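Local coordinates for protein toll-like receptor 6, Variable lymphocyte receptor B (Mus musculus, PDB 3A79) that probably recognises microbial lipopeptides as the ectodomain of an innate immune receptor, here fused to a hagfish lymphocyte-receptor fragment, at residues 335-341 against 357-363. Sequence-based numbering, arbitrary orientation.
Sequences MLSISDT and FLNFTQN. With NAG (2-acetamido-2-deoxy-beta-D-glucopyranose), chain G.
Backbone hydrogen bonds join M335-S339 to F357-N359: L336 N donates to F357 O at 3.1 Å, L336 O accepts from N359 N, and I338 N binds N359 O. These parallel strands are successive rungs on the concave side of a leucine-rich-repeat solenoid, in the Toll-like receptor 6 part of the fusion, with strands 306-314 and 381-383 flanking them. Where the strands end, D340 N still donates to T361 O (2.9 Å), and S339 OG accepts a hydrogen bond from T361 N (3.3 Å). N359 shows how such a surface carries sugar. Its ND2 is bonded covalently to C1 of an N-acetylglucosamine, while its OD1 receives the T361 hydroxyl in the carbonyl plane, OG1 to OD1 3.1 Å, which probably limits rotation of the linking amide; S339 OG adds a weak bond to the sugar's O5. D340 and Q362 run side by side, their carboxylate and amide planes 48° apart, but H311 takes D340 OD2 and R386 holds Q362 OE1.

L336 and L358 share the other face of the strands, which points into the solenoid, and L336 CB meets L358 CD2 there; just beyond strand 357-359, F360 CD2 comes to I338 CB at 3.8 Å, with F328 of helix 321-329 touching both L336 and I338. On the glycan-bearing face, F357 holds CG anti to its own N (chi1 178°), which brings its ring alongside M335 and S337. Were F357 cut back to alanine, the M335 methyl would probably lose the ring face it lies over and S337 OG its neighbour at the ring edge. M335, bent at chi3 (62°), makes a CH-pi contact, its CE lying over one ring face, displaced toward the rim and 4.0 Å from the F357 centroid.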
ATOM      1  N   MET B 335     -21.025  -6.024 -16.680  1.00 68.72           N
ATOM      2  CA  MET B 335     -19.997  -5.104 -16.212  1.00 66.42           C
ATOM      3  C   MET B 335     -20.259  -4.521 -14.831  1.00 68.54           C
ATOM      4  O   MET B 335     -21.312  -3.936 -14.588  1.00 77.11           O
ATOM      5  CB  MET B 335     -19.816  -3.971 -17.210  1.00 69.84           C
ATOM      6  CG  MET B 335     -19.686  -4.431 -18.633  1.00 70.02           C
ATOM      7  SD  MET B 335     -19.923  -3.029 -19.719  1.00 75.23           S
ATOM      8  CE  MET B 335     -18.548  -2.000 -19.183  1.00 74.85           C
ATOM      9  N   LEU B 336     -19.283  -4.684 -13.939  1.00 65.49           N
ATOM     10  CA  LEU B 336     -19.309  -4.079 -12.614  1.00 59.37           C
ATOM     11  C   LEU B 336     -18.048  -3.266 -12.393  1.00 67.00           C
ATOM     12  O   LEU B 336     -16.950  -3.810 -12.464  1.00 67.78           O
ATOM     13  CB  LEU B 336     -19.398  -5.145 -11.529  1.00 53.07           C
ATOM     14  CG  LEU B 336     -19.427  -4.579 -10.107  1.00 61.45           C
ATOM     15  CD1 LEU B 336     -20.614  -3.650  -9.925  1.00 60.51           C
ATOM     16  CD2 LEU B 336     -19.462  -5.687  -9.072  1.00 64.01           C
ATOM     17  N   SER B 337     -18.213  -1.969 -12.146  1.00 63.46           N
ATOM     18  CA  SER B 337     -17.124  -1.117 -11.686  1.00 63.19           C
ATOM     19  C   SER B 337     -17.435  -0.599 -10.279  1.00 65.12           C
ATOM     20  O   SER B 337     -18.505  -0.052 -10.042  1.00 62.02           O
ATOM     21  CB  SER B 337     -16.911   0.076 -12.630  1.00 66.13           C
ATOM     22  OG  SER B 337     -16.543  -0.309 -13.947  1.00 59.02           O
ATOM     23  N   ILE B 338     -16.508  -0.780  -9.345  1.00 65.71           N
ATOM     24  CA  ILE B 338     -16.606  -0.125  -8.042  1.00 60.63           C
ATOM     25  C   ILE B 338     -15.290   0.538  -7.680  1.00 59.77           C
ATOM     26  O   ILE B 338     -14.336  -0.155  -7.356  1.00 57.13           O
ATOM     27  CB  ILE B 338     -16.913  -1.104  -6.928  1.00 57.87           C
ATOM     28  CG1 ILE B 338     -18.336  -1.648  -7.063  1.00 51.94           C
ATOM     29  CG2 ILE B 338     -16.701  -0.411  -5.581  1.00 55.32           C
ATOM     30  CD1 ILE B 338     -18.665  -2.739  -6.062  1.00 47.79           C
ATOM     31  N   SER B 339     -15.249   1.870  -7.707  1.00 66.51           N
ATOM     32  CA  SER B 339     -13.986   2.619  -7.600  1.00 62.93           C
ATOM     33  C   SER B 339     -13.964   3.728  -6.538  1.00 56.87           C
ATOM     34  O   SER B 339     -14.991   4.313  -6.204  1.00 57.73           O
ATOM     35  CB  SER B 339     -13.630   3.229  -8.961  1.00 59.02           C
ATOM     36  OG  SER B 339     -13.536   2.228  -9.960  1.00 66.53           O
ATOM     37  N   ASP B 340     -12.777   4.026  -6.025  1.00 58.81           N
ATOM     38  CA  ASP B 340     -12.615   5.100  -5.043  1.00 60.35           C
ATOM     39  C   ASP B 340     -13.478   4.892  -3.785  1.00 60.87           C
ATOM     40  O   ASP B 340     -14.297   5.736  -3.426  1.00 53.24           O
ATOM     41  CB  ASP B 340     -12.918   6.445  -5.696  1.00 63.01           C
ATOM     42  CG  ASP B 340     -12.560   7.627  -4.816  1.00 63.05           C
ATOM     43  OD1 ASP B 340     -11.917   7.444  -3.752  1.00 70.13           O
ATOM     44  OD2 ASP B 340     -12.933   8.753  -5.210  1.00 49.95           O
ATOM     45  N   THR B 341     -13.268   3.765  -3.116  1.00 62.15           N
ATOM     46  CA  THR B 341     -14.031   3.403  -1.939  1.00 64.27           C
ATOM     47  C   THR B 341     -13.060   2.895  -0.894  1.00 64.80           C
ATOM     48  O   THR B 341     -11.902   2.645  -1.203  1.00 68.07           O
ATOM     49  CB  THR B 341     -14.945   2.241  -2.264  1.00 76.12           C
ATOM     50  OG1 THR B 341     -14.203   1.026  -2.118  1.00 79.80           O
ATOM     51  CG2 THR B 341     -15.452   2.350  -3.695  1.00 81.56           C
ATOM     52  N   PHE B 357     -16.517  -7.897 -17.412  1.00 66.38           N
ATOM     53  CA  PHE B 357     -15.778  -6.671 -17.171  1.00 55.49           C
ATOM     54  C   PHE B 357     -15.789  -6.292 -15.699  1.00 61.62           C
ATOM     55  O   PHE B 357     -16.840  -6.164 -15.083  1.00 65.80           O
ATOM     56  CB  PHE B 357     -16.358  -5.542 -18.001  1.00 63.43           C
ATOM     57  CG  PHE B 357     -15.693  -4.225 -17.771  1.00 70.16           C
ATOM     58  CD1 PHE B 357     -14.587  -3.857 -18.517  1.00 64.00           C
ATOM     59  CD2 PHE B 357     -16.182  -3.345 -16.813  1.00 72.34           C
ATOM     60  CE1 PHE B 357     -13.976  -2.636 -18.307  1.00 70.92           C
ATOM     61  CE2 PHE B 357     -15.575  -2.122 -16.599  1.00 74.11           C
ATOM     62  CZ  PHE B 357     -14.467  -1.767 -17.343  1.00 72.98           C
ATOM     63  N   LEU B 358     -14.600  -6.121 -15.135  1.00 68.79           N
ATOM     64  CA  LEU B 358     -14.456  -5.758 -13.734  1.00 64.97           C
ATOM     65  C   LEU B 358     -13.427  -4.644 -13.587  1.00 73.52           C
ATOM     66  O   LEU B 358     -12.323  -4.739 -14.117  1.00 83.92           O
ATOM     67  CB  LEU B 358     -14.075  -6.986 -12.909  1.00 56.65           C
ATOM     68  CG  LEU B 358     -15.230  -7.974 -12.726  1.00 58.24           C
ATOM     69  CD1 LEU B 358     -14.770  -9.179 -11.949  1.00 67.17           C
ATOM     70  CD2 LEU B 358     -16.421  -7.313 -12.036  1.00 47.67           C
ATOM     71  N   ASN B 359     -13.811  -3.578 -12.892  1.00 71.34           N
ATOM     72  CA  ASN B 359     -12.978  -2.393 -12.725  1.00 66.64           C
ATOM     73  C   ASN B 359     -13.094  -1.919 -11.289  1.00 64.97           C
ATOM     74  O   ASN B 359     -14.034  -1.220 -10.936  1.00 61.56           O
ATOM     75  CB  ASN B 359     -13.418  -1.297 -13.709  1.00 68.98           C
ATOM     76  CG  ASN B 359     -12.651   0.023 -13.542  1.00 74.55           C
ATOM     77  OD1 ASN B 359     -11.867   0.196 -12.612  1.00 68.49           O
ATOM     78  ND2 ASN B 359     -12.902   0.967 -14.464  1.00 84.65           N
ATOM     79  N   PHE B 360     -12.143  -2.334 -10.458  1.00 65.24           N
ATOM     80  CA  PHE B 360     -12.102  -1.918  -9.062  1.00 62.24           C
ATOM     81  C   PHE B 360     -10.936  -0.976  -8.821  1.00 65.79           C
ATOM     82  O   PHE B 360      -9.994  -1.315  -8.107  1.00 68.58           O
ATOM     83  CB  PHE B 360     -11.995  -3.132  -8.143  1.00 58.52           C
ATOM     84  CG  PHE B 360     -13.122  -4.112  -8.314  1.00 67.99           C
ATOM     85  CD1 PHE B 360     -12.930  -5.302  -8.997  1.00 68.68           C
ATOM     86  CD2 PHE B 360     -14.382  -3.833  -7.806  1.00 71.95           C
ATOM     87  CE1 PHE B 360     -13.966  -6.203  -9.152  1.00 71.77           C
ATOM     88  CE2 PHE B 360     -15.424  -4.729  -7.959  1.00 74.32           C
ATOM     89  CZ  PHE B 360     -15.217  -5.916  -8.634  1.00 72.09           C
ATOM     90  N   THR B 361     -11.012   0.208  -9.423  1.00 64.36           N
ATOM     91  CA  THR B 361      -9.939   1.196  -9.334  1.00 65.09           C
ATOM     92  C   THR B 361      -9.922   1.923  -7.994  1.00 61.73           C
ATOM     93  O   THR B 361     -10.968   2.264  -7.438  1.00 59.70           O
ATOM     94  CB  THR B 361     -10.034   2.259 -10.459  1.00 64.79           C
ATOM     95  OG1 THR B 361      -9.371   1.789 -11.636  1.00 66.56           O
ATOM     96  CG2 THR B 361      -9.369   3.543 -10.020  1.00 60.64           C
ATOM     97  N   GLN B 362      -8.721   2.153  -7.483  1.00 56.00           N
ATOM     98  CA  GLN B 362      -8.528   3.002  -6.318  1.00 51.68           C
ATOM     99  C   GLN B 362      -9.355   2.588  -5.104  1.00 57.11           C
ATOM    100  O   GLN B 362     -10.148   3.360  -4.577  1.00 49.63           O
ATOM    101  CB  GLN B 362      -8.810   4.458  -6.673  1.00 53.57           C
ATOM    102  CG  GLN B 362      -8.353   5.442  -5.606  1.00 69.34           C
ATOM    103  CD  GLN B 362      -8.506   6.876  -6.053  1.00 84.39           C
ATOM    104  OE1 GLN B 362      -8.195   7.214  -7.192  1.00101.04           O
ATOM    105  NE2 GLN B 362      -8.993   7.729  -5.160  1.00 79.81           N
ATOM    106  N   ASN B 363      -9.159   1.360  -4.654  1.00 59.08           N
ATOM    107  CA  ASN B 363      -9.726   0.939  -3.392  1.00 57.96           C
ATOM    108  C   ASN B 363      -8.578   0.552  -2.489  1.00 58.40           C
ATOM    109  O   ASN B 363      -7.510   1.145  -2.554  1.00 63.67           O
ATOM    110  CB  ASN B 363     -10.666  -0.245  -3.597  1.00 61.99           C
ATOM    111  CG  ASN B 363     -11.779   0.068  -4.557  1.00 61.50           C
ATOM    112  OD1 ASN B 363     -11.973  -0.642  -5.542  1.00 72.58           O
ATOM    113  ND2 ASN B 363     -12.515   1.146  -4.289  1.00 45.60           N
TER
HETATM  114  C1  NAG G   1     -12.228   2.227 -14.235  1.00 63.85           C
HETATM  115  C2  NAG G   1     -12.233   2.958 -15.580  1.00 71.68           C
HETATM  116  C3  NAG G   1     -11.826   4.432 -15.496  1.00 70.48           C
HETATM  117  C4  NAG G   1     -12.405   5.164 -14.282  1.00 69.86           C
HETATM  118  C5  NAG G   1     -12.333   4.288 -13.032  1.00 57.73           C
HETATM  119  C6  NAG G   1     -13.113   4.925 -11.896  1.00 57.04           C
HETATM  120  C7  NAG G   1     -11.767   1.677 -17.610  1.00 76.22           C
HETATM  121  C8  NAG G   1     -10.701   1.142 -18.528  1.00 63.34           C
HETATM  122  N2  NAG G   1     -11.334   2.292 -16.505  1.00 81.31           N
HETATM  123  O3  NAG G   1     -12.187   5.103 -16.691  1.00 64.95           O
HETATM  124  O4  NAG G   1     -11.693   6.389 -14.124  1.00 76.13           O
HETATM  125  O5  NAG G   1     -12.883   3.009 -13.263  1.00 62.46           O
HETATM  126  O6  NAG G   1     -14.378   5.309 -12.387  1.00 58.61           O
HETATM  127  O7  NAG G   1     -12.963   1.536 -17.889  1.00 66.31           O